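Local coordinates for protein D-alanine--D-alanine ligase (Coxiella burnetii, PDB 3TQT) that probably catalyses the ATP-dependent joining of two D-alanine molecules into D-alanyl-D-alanine, a building block of bacterial peptidoglycan, at residues A[185-188]-A[194-197]; A[140-145]-A[158-163]; A[197-200]-A[204-207]; A[303-308]-A[313-318]. One frame throughout, in Å; residues are numbered along the deposited sequence.

Contact 1 of 4, residues A[185-188]-A[194-197]; sequences VKAV and VATL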
loop_
_atom_site.group_PDB
_atom_site.type_symbol
_atom_site.label_atom_id
_atom_site.label_comp_id
_atom_site.label_asym_id
_atom_site.label_seq_id
_atom_site.Cartn_x
_atom_site.Cartn_y
_atom_site.Cartn_z
ATOM N N VAL A 185 8.405 -17.871 -15.405
ATOM C CA VAL A 185 7.567 -18.003 -14.223
ATOM C C VAL A 185 8.224 -17.180 -13.128
ATOM O O VAL A 185 9.336 -17.486 -12.710
ATOM C CB VAL A 185 7.407 -19.478 -13.803
ATOM C CG1 VAL A 185 6.571 -19.592 -12.518
ATOM C CG2 VAL A 185 6.771 -20.278 -14.945
ATOM N N LYS A 186 7.530 -16.129 -12.692
ATOM C CA LYS A 186 8.090 -15.074 -11.850
ATOM C C LYS A 186 7.260 -14.882 -10.582
ATOM O O LYS A 186 6.038 -14.845 -10.650
ATOM C CB LYS A 186 7.997 -13.727 -12.583
ATOM C CG LYS A 186 8.957 -13.475 -13.722
ATOM C CD LYS A 186 8.772 -12.020 -14.185
ATOM C CE LYS A 186 9.885 -11.541 -15.105
ATOM N NZ LYS A 186 9.932 -12.301 -16.390
ATOM N N ALA A 187 7.913 -14.704 -9.437
ATOM C CA ALA A 187 7.187 -14.203 -8.275
ATOM C C ALA A 187 6.618 -12.828 -8.633
ATOM O O ALA A 187 7.276 -12.034 -9.322
ATOM C CB ALA A 187 8.117 -14.095 -7.076
ATOM N N VAL A 188 5.408 -12.533 -8.187
ATOM C CA VAL A 188 4.836 -11.208 -8.469
ATOM C C VAL A 188 5.595 -10.091 -7.762
ATOM O O VAL A 188 5.691 -8.976 -8.268
ATOM C CB VAL A 188 3.336 -11.097 -8.089
ATOM C CG1 VAL A 188 2.484 -12.034 -8.939
ATOM C CG2 VAL A 188 3.146 -11.346 -6.597
ATOM N N VAL A 194 16.381 -15.855 -8.235
ATOM C CA VAL A 194 15.892 -17.120 -7.707
ATOM C C VAL A 194 14.394 -17.264 -7.986
ATOM O O VAL A 194 13.874 -18.377 -8.134
ATOM C CB VAL A 194 16.149 -17.210 -6.183
ATOM C CG1 VAL A 194 15.329 -18.324 -5.558
ATOM C CG2 VAL A 194 17.636 -17.406 -5.904
ATOM N N ALA A 195 13.707 -16.128 -8.071
ATOM C CA ALA A 195 12.254 -16.128 -8.184
ATOM C C ALA A 195 11.755 -15.821 -9.590
ATOM O O ALA A 195 10.589 -15.490 -9.757
ATOM C CB ALA A 195 11.644 -15.150 -7.183
ATOM N N THR A 196 12.640 -15.912 -10.586
ATOM C CA THR A 196 12.266 -15.724 -11.990
ATOM C C THR A 196 12.830 -16.877 -12.816
ATOM O O THR A 196 14.032 -16.961 -13.042
ATOM C CB THR A 196 12.802 -14.393 -12.554
ATOM O OG1 THR A 196 12.223 -13.303 -11.834
ATOM C CG2 THR A 196 12.446 -14.251 -14.014
ATOM N N LEU A 197 11.952 -17.770 -13.257
ATOM C CA LEU A 197 12.373 -19.029 -13.836
ATOM C C LEU A 197 11.971 -19.141 -15.300
ATOM O O LEU A 197 10.790 -19.071 -15.623
ATOM C CB LEU A 197 11.767 -20.179 -13.029
ATOM C CG LEU A 197 12.053 -20.141 -11.528
ATOM C CD1 LEU A 197 11.467 -21.361 -10.847
ATOM C CD2 LEU A 197 13.557 -20.062 -11.289
#
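K186 and T196 run alongside each other in the same direction on one face of the antiparallel beta hairpin made by strands 183-187 and 196-199 in the ATP-grasp part of the ligase. They form a non-hydrogen-bonded pair. In the threonine, chi1 of -62° puts OG1 beside the backbone N, which leaves the methyl CG2 anti to that N, and this is the branch that meets the lysine: K186 CG lies 3.6 Å from T196 CG2. Further out CE passes the same methyl, and the bend at chi4 keeps NZ near it. Lysine suits the place because its aliphatic part can pack here while its ammonium group reaches on to a salt bridge with E222 of strand 219-223. Beta-branched threonine is at home in a strand and supplies the methyl.

The other face carries V185 and L197, with V185 CB 4.5 Å from L197 CB; both side chains lean on A208 of helix 202-212, which explains their apolar character. Their backbones are joined twice, V185 N to L197 O at 2.7 Å and L197 N to V185 O at 2.7 Å. Nearer the turn, two alanines are small enough to meet closely, A187 CB lying 3.7 Å from A195 CB, and A195 also packs on Y365 of the second subunit. Both segments fall in the predicted ATP-binding region. The last bond of the pairing is A187 N to A195 O, 2.8 Å.

Contact 2 of 4, residues A[140-145]-A[158-163]; sequences EKDLTK and WHTLSP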
loop_
_atom_site.group_PDB
_atom_site.type_symbol
_atom_site.label_atom_id
_atom_site.label_comp_id
_atom_site.label_asym_id
_atom_site.label_seq_id
_atom_site.Cartn_x
_atom_site.Cartn_y
_atom_site.Cartn_z
ATOM N N GLU A 140 3.898 -5.217 -6.727
ATOM C CA GLU A 140 3.259 -6.418 -7.253
ATOM C C GLU A 140 3.117 -6.221 -8.757
ATOM O O GLU A 140 2.222 -5.525 -9.223
ATOM C CB GLU A 140 1.887 -6.640 -6.627
ATOM C CG GLU A 140 1.855 -6.443 -5.119
ATOM C CD GLU A 140 2.134 -7.719 -4.363
ATOM O OE1 GLU A 140 1.764 -8.801 -4.866
ATOM O OE2 GLU A 140 2.725 -7.645 -3.267
ATOM N N LYS A 141 4.016 -6.844 -9.502
ATOM C CA LYS A 141 4.188 -6.558 -10.921
ATOM C C LYS A 141 2.955 -6.845 -11.750
ATOM O O LYS A 141 2.711 -6.164 -12.751
ATOM C CB LYS A 141 5.405 -7.318 -11.463
ATOM C CG LYS A 141 6.701 -6.916 -10.756
ATOM C CD LYS A 141 7.905 -7.620 -11.357
ATOM C CE LYS A 141 8.026 -9.048 -10.850
ATOM N NZ LYS A 141 8.593 -9.096 -9.475
ATOM N N ASP A 142 2.170 -7.837 -11.337
ATOM C CA ASP A 142 0.942 -8.142 -12.057
ATOM C C ASP A 142 -0.133 -7.090 -11.775
ATOM O O ASP A 142 -0.898 -6.707 -12.670
ATOM C CB ASP A 142 0.437 -9.562 -11.752
ATOM C CG ASP A 142 0.128 -9.799 -10.254
ATOM O OD1 ASP A 142 0.714 -9.135 -9.361
ATOM O OD2 ASP A 142 -0.712 -10.675 -9.982
ATOM N N LEU A 143 -0.172 -6.609 -10.536
ATOM C CA LEU A 143 -1.082 -5.516 -10.184
ATOM C C LEU A 143 -0.695 -4.251 -10.950
ATOM O O LEU A 143 -1.558 -3.540 -11.458
ATOM C CB LEU A 143 -1.073 -5.262 -8.670
ATOM C CG LEU A 143 -1.906 -4.093 -8.147
ATOM C CD1 LEU A 143 -3.373 -4.232 -8.581
ATOM C CD2 LEU A 143 -1.767 -3.998 -6.620
ATOM N N THR A 144 0.604 -3.977 -11.041
ATOM C CA THR A 144 1.083 -2.833 -11.813
ATOM C C THR A 144 0.551 -2.909 -13.239
ATOM O O THR A 144 -0.012 -1.948 -13.765
ATOM C CB THR A 144 2.631 -2.799 -11.925
ATOM O OG1 THR A 144 3.225 -3.118 -10.666
ATOM C CG2 THR A 144 3.093 -1.419 -12.371
ATOM N N LYS A 145 0.729 -4.068 -13.863
ATOM C CA LYS A 145 0.297 -4.234 -15.245
ATOM C C LYS A 145 -1.207 -4.124 -15.396
ATOM O O LYS A 145 -1.695 -3.624 -16.408
ATOM C CB LYS A 145 0.807 -5.554 -15.819
ATOM C CG LYS A 145 2.287 -5.501 -16.161
ATOM C CD LYS A 145 2.763 -6.856 -16.654
ATOM C CE LYS A 145 4.237 -6.809 -16.983
ATOM N NZ LYS A 145 4.584 -8.006 -17.766
ATOM N N TRP A 158 0.875 -10.920 -19.342
ATOM C CA TRP A 158 1.175 -11.745 -18.182
ATOM C C TRP A 158 -0.025 -12.591 -17.838
ATOM O O TRP A 158 -1.138 -12.327 -18.290
ATOM C CB TRP A 158 1.542 -10.874 -16.979
ATOM C CG TRP A 158 0.343 -10.245 -16.319
ATOM C CD1 TRP A 158 -0.236 -10.619 -15.136
ATOM C CD2 TRP A 158 -0.428 -9.142 -16.813
ATOM N NE1 TRP A 158 -1.308 -9.804 -14.858
ATOM C CE2 TRP A 158 -1.451 -8.895 -15.875
ATOM C CE3 TRP A 158 -0.350 -8.341 -17.961
ATOM C CZ2 TRP A 158 -2.397 -7.878 -16.048
ATOM C CZ3 TRP A 158 -1.282 -7.334 -18.132
ATOM C CH2 TRP A 158 -2.288 -7.103 -17.172
ATOM N N HIS A 159 0.205 -13.610 -17.027
ATOM C CA HIS A 159 -0.890 -14.390 -16.482
ATOM C C HIS A 159 -0.595 -14.721 -15.041
ATOM O O HIS A 159 0.392 -15.377 -14.744
ATOM C CB HIS A 159 -1.097 -15.684 -17.272
ATOM C CG HIS A 159 -2.276 -16.468 -16.798
ATOM N ND1 HIS A 159 -3.573 -16.098 -17.080
ATOM C CD2 HIS A 159 -2.361 -17.570 -16.015
ATOM C CE1 HIS A 159 -4.405 -16.954 -16.516
ATOM N NE2 HIS A 159 -3.698 -17.858 -15.865
ATOM N N THR A 160 -1.454 -14.252 -14.147
ATOM C CA THR A 160 -1.260 -14.458 -12.725
ATOM C C THR A 160 -1.787 -15.836 -12.322
ATOM O O THR A 160 -2.816 -16.278 -12.821
ATOM C CB THR A 160 -2.012 -13.381 -11.932
ATOM O OG1 THR A 160 -1.430 -12.095 -12.208
ATOM C CG2 THR A 160 -1.966 -13.665 -10.423
ATOM N N LEU A 161 -1.062 -16.516 -11.437
ATOM C CA LEU A 161 -1.548 -17.739 -10.815
ATOM C C LEU A 161 -1.421 -17.605 -9.311
ATOM O O LEU A 161 -0.448 -17.041 -8.801
ATOM C CB LEU A 161 -0.733 -18.958 -11.248
ATOM C CG LEU A 161 -0.941 -19.525 -12.647
ATOM C CD1 LEU A 161 -0.005 -20.707 -12.841
ATOM C CD2 LEU A 161 -2.394 -19.949 -12.848
ATOM N N SER A 162 -2.411 -18.136 -8.611
ATOM C CA SER A 162 -2.338 -18.249 -7.168
ATOM C C SER A 162 -2.292 -19.729 -6.835
ATOM O O SER A 162 -2.590 -20.575 -7.681
ATOM C CB SER A 162 -3.544 -17.588 -6.515
ATOM O OG SER A 162 -3.495 -16.187 -6.728
ATOM N N PRO A 163 -1.911 -20.051 -5.594
ATOM C CA PRO A 163 -1.715 -21.455 -5.229
ATOM C C PRO A 163 -2.948 -22.329 -5.433
ATOM O O PRO A 163 -2.784 -23.509 -5.709
ATOM C CB PRO A 163 -1.339 -21.366 -3.752
ATOM C CG PRO A 163 -0.581 -20.085 -3.687
ATOM C CD PRO A 163 -1.367 -19.142 -4.574
#
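D142 and K145, three positions apart on helix 141-150, meet T160 of edge strand 159-161 and W158 just before it, in the four-stranded antiparallel sheet of the ATP-grasp region. The helix starts at E140, which holds the N-cap position; its backbone O receives T144 N, and its carboxylate makes a salt bridge with R218. K141 turns its chain away from the strand, and its NZ makes weak bonds to backbone carbonyls, including that of V188.

D142 is the polar link. With chi1 at 60°, CG sits between the backbone N and the carbonyl carbon, and the carboxylate lies across the T160 side chain at about a right angle. T160 OG1 donates to D142 OD2 at 2.7 Å, and OD2 receives it on its anti lone pair, away from OD1, while the threonine methyl CG2 stays 3.3 Å from D142 OD2. The other oxygen, OD1, is tied to R218, so both ends of the group are held. Aspartate suits the place because its short side chain brings a carboxylate between T160 and R218; D142 CB also rests 3.6 Å from W158 NE1.

K145 closes the segment with its aliphatic chain against the indole. Its CB stands 3.6 Å from the centroid of the W158 six-membered ring, 10° off the normal, a CH-pi contact. The two side chains run past each other in opposite directions, K145 CD staying 3.7 Å from W158 CE3. Beyond the ring, the lysine NZ reaches E222 in a salt bridge, with V156 O and N315 OD1 as further partners. The indole edge, in turn, has T160 OG1 in its plane.

Contact 3 of 4, residues A[197-200]-A[204-207]; sequences LPVK and EFTK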
loop_
_atom_site.group_PDB
_atom_site.type_symbol
_atom_site.label_atom_id
_atom_site.label_comp_id
_atom_site.label_asym_id
_atom_site.label_seq_id
_atom_site.Cartn_x
_atom_site.Cartn_y
_atom_site.Cartn_z
ATOM N N LEU A 197 11.952 -17.770 -13.257
ATOM C CA LEU A 197 12.373 -19.029 -13.836
ATOM C C LEU A 197 11.971 -19.141 -15.300
ATOM O O LEU A 197 10.790 -19.071 -15.623
ATOM C CB LEU A 197 11.767 -20.179 -13.029
ATOM C CG LEU A 197 12.053 -20.141 -11.528
ATOM C CD1 LEU A 197 11.467 -21.361 -10.847
ATOM C CD2 LEU A 197 13.557 -20.062 -11.289
ATOM N N PRO A 198 12.961 -19.310 -16.196
ATOM C CA PRO A 198 12.655 -19.528 -17.613
ATOM C C PRO A 198 12.224 -20.969 -17.829
ATOM O O PRO A 198 12.833 -21.872 -17.258
ATOM C CB PRO A 198 14.002 -19.271 -18.298
ATOM C CG PRO A 198 15.002 -19.697 -17.277
ATOM C CD PRO A 198 14.415 -19.278 -15.947
ATOM N N VAL A 199 11.185 -21.179 -18.632
ATOM C CA VAL A 199 10.677 -22.518 -18.876
ATOM C C VAL A 199 10.423 -22.741 -20.361
ATOM O O VAL A 199 9.894 -21.873 -21.055
ATOM C CB VAL A 199 9.379 -22.807 -18.086
ATOM C CG1 VAL A 199 9.609 -22.628 -16.575
ATOM C CG2 VAL A 199 8.251 -21.903 -18.567
ATOM N N LYS A 200 10.790 -23.925 -20.831
ATOM C CA LYS A 200 10.674 -24.282 -22.243
ATOM C C LYS A 200 9.761 -25.491 -22.455
ATOM O O LYS A 200 9.407 -25.818 -23.593
ATOM C CB LYS A 200 12.061 -24.557 -22.825
ATOM C CG LYS A 200 12.284 -23.988 -24.222
ATOM C CD LYS A 200 13.596 -24.492 -24.815
ATOM C CE LYS A 200 13.408 -25.787 -25.607
ATOM N NZ LYS A 200 12.481 -26.779 -24.972
ATOM N N GLU A 204 8.864 -28.269 -17.130
ATOM C CA GLU A 204 9.607 -27.164 -16.540
ATOM C C GLU A 204 8.636 -26.159 -15.965
ATOM O O GLU A 204 8.873 -25.597 -14.890
ATOM C CB GLU A 204 10.526 -26.499 -17.566
ATOM C CG GLU A 204 11.793 -27.304 -17.832
ATOM C CD GLU A 204 12.657 -26.716 -18.937
ATOM O OE1 GLU A 204 12.596 -25.491 -19.175
ATOM O OE2 GLU A 204 13.399 -27.490 -19.568
ATOM N N PHE A 205 7.534 -25.948 -16.682
ATOM C CA PHE A 205 6.539 -24.967 -16.263
ATOM C C PHE A 205 6.015 -25.313 -14.880
ATOM O O PHE A 205 6.070 -24.491 -13.957
ATOM C CB PHE A 205 5.379 -24.904 -17.256
ATOM C CG PHE A 205 4.232 -24.058 -16.787
ATOM C CD1 PHE A 205 4.327 -22.674 -16.781
ATOM C CD2 PHE A 205 3.055 -24.644 -16.357
ATOM C CE1 PHE A 205 3.273 -21.903 -16.351
ATOM C CE2 PHE A 205 1.996 -23.877 -15.924
ATOM C CZ PHE A 205 2.108 -22.502 -15.925
ATOM N N THR A 206 5.520 -26.536 -14.725
ATOM C CA THR A 206 4.884 -26.896 -13.464
ATOM C C THR A 206 5.926 -26.984 -12.351
ATOM O O THR A 206 5.646 -26.638 -11.208
ATOM C CB THR A 206 4.060 -28.206 -13.554
ATOM O OG1 THR A 206 4.940 -29.328 -13.499
ATOM C CG2 THR A 206 3.244 -28.248 -14.842
ATOM N N LYS A 207 7.134 -27.442 -12.678
ATOM C CA LYS A 207 8.189 -27.432 -11.672
ATOM C C LYS A 207 8.518 -26.006 -11.217
ATOM O O LYS A 207 8.756 -25.765 -10.037
ATOM C CB LYS A 207 9.442 -28.136 -12.171
ATOM C CG LYS A 207 9.367 -29.650 -12.094
ATOM C CD LYS A 207 10.662 -30.288 -12.562
ATOM C CE LYS A 207 10.606 -31.803 -12.419
ATOM N NZ LYS A 207 9.406 -32.374 -13.094
#
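The F205 ring meets V199 at its edge, where CG2 of the valine lies near the ring plane; the closest pair between these two side chains is V199 CG2 to F205 CB, at 4.4 Å. Outside the contact the same ring meets that of Y171, the planes about 35° apart, and touches V185. The second flat group, the carboxylate of E204, is approached from above: K200 N donates to E204 OE1 at 2.9 Å, with an angle of 155° at the hydrogen, but the donor stands 48° out of the carboxylate plane.

Glutamate has the length for this. Its chain is extended beyond CG, which carries E204 OE1 across to the end of the strand and within 3.6 Å of V199 CA. K200 NZ stays 5.5 Å from E204 OE2, so any help from the opposite charges is probably modest.

Between the ring and the carboxylate sits V199, directed at the helix. V199 CB is 3.9 Å from E204 CB, and V199 CG1 touches E204 O at 3.5 Å. A compact branched residue suits this buried spot, where it also packs on A208, whereas E204 and K200 lie at the exposed margin. At the start of the helix T201 OG1 accepts from E204 N, consistent with an N-cap. The arrangement is a strand-turn-helix unit: strand 196-199 leads by a tight connection into helix 202-212, which folds back over the antiparallel sheet, as in the smaller, nucleotide-covering subdomain of ATP-grasp enzymes.

Contact 4 of 4, residues A[303-308]-A[313-318]; sequences DFFVTP and LVNEIN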
loop_
_atom_site.group_PDB
_atom_site.type_symbol
_atom_site.label_atom_id
_atom_site.label_comp_id
_atom_site.label_asym_id
_atom_site.label_seq_id
_atom_site.Cartn_x
_atom_site.Cartn_y
_atom_site.Cartn_z
ATOM N N ASP A 303 10.861 0.261 -16.432
ATOM C CA ASP A 303 11.608 -0.695 -17.237
ATOM C C ASP A 303 10.716 -1.193 -18.352
ATOM O O ASP A 303 9.576 -1.593 -18.116
ATOM C CB ASP A 303 12.094 -1.869 -16.388
ATOM C CG ASP A 303 13.052 -1.434 -15.281
ATOM O OD1 ASP A 303 13.504 -0.264 -15.279
ATOM O OD2 ASP A 303 13.352 -2.273 -14.411
ATOM N N PHE A 304 11.248 -1.135 -19.564
ATOM C CA PHE A 304 10.509 -1.484 -20.761
ATOM C C PHE A 304 11.185 -2.621 -21.503
ATOM O O PHE A 304 12.378 -2.886 -21.321
ATOM C CB PHE A 304 10.537 -0.324 -21.745
ATOM C CG PHE A 304 9.890 0.935 -21.262
ATOM C CD1 PHE A 304 8.619 1.275 -21.679
ATOM C CD2 PHE A 304 10.583 1.823 -20.465
ATOM C CE1 PHE A 304 8.039 2.453 -21.264
ATOM C CE2 PHE A 304 10.011 3.003 -20.047
ATOM C CZ PHE A 304 8.747 3.326 -20.447
ATOM N N PHE A 305 10.418 -3.256 -22.383
ATOM C CA PHE A 305 10.989 -3.976 -23.519
ATOM C C PHE A 305 10.689 -3.149 -24.758
ATOM O O PHE A 305 9.601 -2.583 -24.893
ATOM C CB PHE A 305 10.383 -5.374 -23.652
ATOM C CG PHE A 305 11.049 -6.395 -22.784
ATOM C CD1 PHE A 305 12.154 -7.089 -23.238
ATOM C CD2 PHE A 305 10.587 -6.639 -21.504
ATOM C CE1 PHE A 305 12.778 -8.026 -22.433
ATOM C CE2 PHE A 305 11.201 -7.575 -20.696
ATOM C CZ PHE A 305 12.302 -8.265 -21.161
ATOM N N VAL A 306 11.670 -3.034 -25.644
ATOM C CA VAL A 306 11.418 -2.485 -26.966
ATOM C C VAL A 306 11.659 -3.606 -27.963
ATOM O O VAL A 306 12.770 -4.119 -28.071
ATOM C CB VAL A 306 12.332 -1.304 -27.289
ATOM C CG1 VAL A 306 12.108 -0.847 -28.729
ATOM C CG2 VAL A 306 12.076 -0.177 -26.323
ATOM N N THR A 307 10.602 -4.001 -28.666
ATOM C CA THR A 307 10.671 -5.140 -29.564
ATOM C C THR A 307 11.439 -4.778 -30.832
ATOM O O THR A 307 11.675 -3.598 -31.131
ATOM C CB THR A 307 9.260 -5.641 -29.963
ATOM O OG1 THR A 307 8.634 -4.672 -30.807
ATOM C CG2 THR A 307 8.398 -5.859 -28.729
ATOM N N PRO A 308 11.838 -5.797 -31.586
ATOM C CA PRO A 308 12.528 -5.526 -32.849
ATOM C C PRO A 308 11.675 -4.662 -33.776
ATOM O O PRO A 308 12.221 -3.833 -34.502
ATOM C CB PRO A 308 12.733 -6.918 -33.427
ATOM C CG PRO A 308 12.847 -7.792 -32.220
ATOM C CD PRO A 308 11.847 -7.230 -31.243
ATOM N N LEU A 313 7.004 -1.483 -24.648
ATOM C CA LEU A 313 6.193 -2.221 -23.693
ATOM C C LEU A 313 6.729 -2.046 -22.286
ATOM O O LEU A 313 7.905 -2.317 -22.020
ATOM C CB LEU A 313 6.210 -3.708 -24.028
ATOM C CG LEU A 313 5.719 -4.085 -25.421
ATOM C CD1 LEU A 313 5.917 -5.591 -25.664
ATOM C CD2 LEU A 313 4.250 -3.672 -25.579
ATOM N N VAL A 314 5.864 -1.608 -21.382
ATOM C CA VAL A 314 6.277 -1.494 -19.996
ATOM C C VAL A 314 6.359 -2.898 -19.423
ATOM O O VAL A 314 5.464 -3.715 -19.634
ATOM C CB VAL A 314 5.302 -0.640 -19.156
ATOM C CG1 VAL A 314 5.745 -0.640 -17.709
ATOM C CG2 VAL A 314 5.233 0.786 -19.693
ATOM N N ASN A 315 7.444 -3.193 -18.718
ATOM C CA ASN A 315 7.501 -4.442 -17.970
ATOM C C ASN A 315 7.348 -4.242 -16.469
ATOM O O ASN A 315 6.748 -5.069 -15.785
ATOM C CB ASN A 315 8.804 -5.181 -18.226
ATOM C CG ASN A 315 8.698 -6.659 -17.891
ATOM O OD1 ASN A 315 7.681 -7.302 -18.183
ATOM N ND2 ASN A 315 9.734 -7.204 -17.264
ATOM N N GLU A 316 7.908 -3.151 -15.954
ATOM C CA GLU A 316 7.974 -2.977 -14.512
ATOM C C GLU A 316 8.181 -1.506 -14.158
ATOM O O GLU A 316 8.760 -0.752 -14.933
ATOM C CB GLU A 316 9.117 -3.829 -13.930
ATOM C CG GLU A 316 9.291 -3.715 -12.424
ATOM C CD GLU A 316 10.270 -4.746 -11.857
ATOM O OE1 GLU A 316 11.026 -5.352 -12.640
ATOM O OE2 GLU A 316 10.273 -4.954 -10.624
ATOM N N ILE A 317 7.669 -1.108 -12.998
ATOM C CA ILE A 317 7.982 0.203 -12.411
ATOM C C ILE A 317 8.629 -0.025 -11.056
ATOM O O ILE A 317 8.048 -0.676 -10.193
ATOM C CB ILE A 317 6.706 1.056 -12.220
ATOM C CG1 ILE A 317 5.950 1.137 -13.555
ATOM C CG2 ILE A 317 7.071 2.472 -11.665
ATOM C CD1 ILE A 317 4.629 1.864 -13.480
ATOM N N ASN A 318 9.828 0.507 -10.875
ATOM C CA ASN A 318 10.592 0.309 -9.653
ATOM C C ASN A 318 10.624 1.604 -8.883
ATOM O O ASN A 318 11.164 2.591 -9.383
ATOM C CB ASN A 318 12.030 -0.057 -9.997
ATOM C CG ASN A 318 12.117 -1.303 -10.811
ATOM O OD1 ASN A 318 12.075 -2.408 -10.273
ATOM N ND2 ASN A 318 12.212 -1.144 -12.126
#
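D303 and N318 join side chains across an antiparallel hairpin, strands 298-306 and 312-318, which carries predicted magnesium ligands of the ATP-grasp active site: D303, E316 and N318. From the start of the D303 side chain, CB passes 3.8 Å from E316 O. D303 CG, anti to the carbonyl carbon (chi1 -62°), lies 3.3 Å from N318 ND2. At the tip D303 OD2 accepts a weak bond from N318 ND2, 2.8 Å, the carboxylate and amide planes being 43° apart, while OD1 forms a salt bridge with R301. D303 OD2 and E316 OE1 come within 4.2 Å, a clustering of acidic oxygens consistent with a divalent-cation site.

The backbone beneath them forms a classic beta bulge. D303 O accepts from both N315 N, at 2.7 Å, and E316 N, at 3.1 Å, so two residues of one strand face a single residue of the other. N315, the extra residue, runs alongside F305 and brings its amide to the ring's edge, planes 76° apart.

Past the bulge F304 and V314 suit the apolar side under helix 277-293, where both touch I286, and F304 CE1 meets V314 CG2 at 3.6 Å. Toward the turn the T307 methyl CG2 packs against L313 CD1, and F305 N bonds L313 O at 2.7 Å.

Contacts 1 and 3 share L197 and strand 196-199, their centres 10 Å apart: the hairpin of one carries the helix of the other, with V185 CG2 3.9 Å from F205 CD1. The helix of contact 2 links the two sheets. Toward contact 1, K141 N lies 3.0 Å from V188 O, probably a hydrogen bond; toward contact 4, K145 NZ lies 3.2 Å from N315 OD1, again a probable bond. E222 ties contacts 1 and 2 together, pairing with both K186 and K145. Contact 4 holds the predicted magnesium ligands, and the K186 side chain comes within about 7 Å of that of E316. Contact 3 lies farthest from them, its centre about 22 Å from that of contact 4.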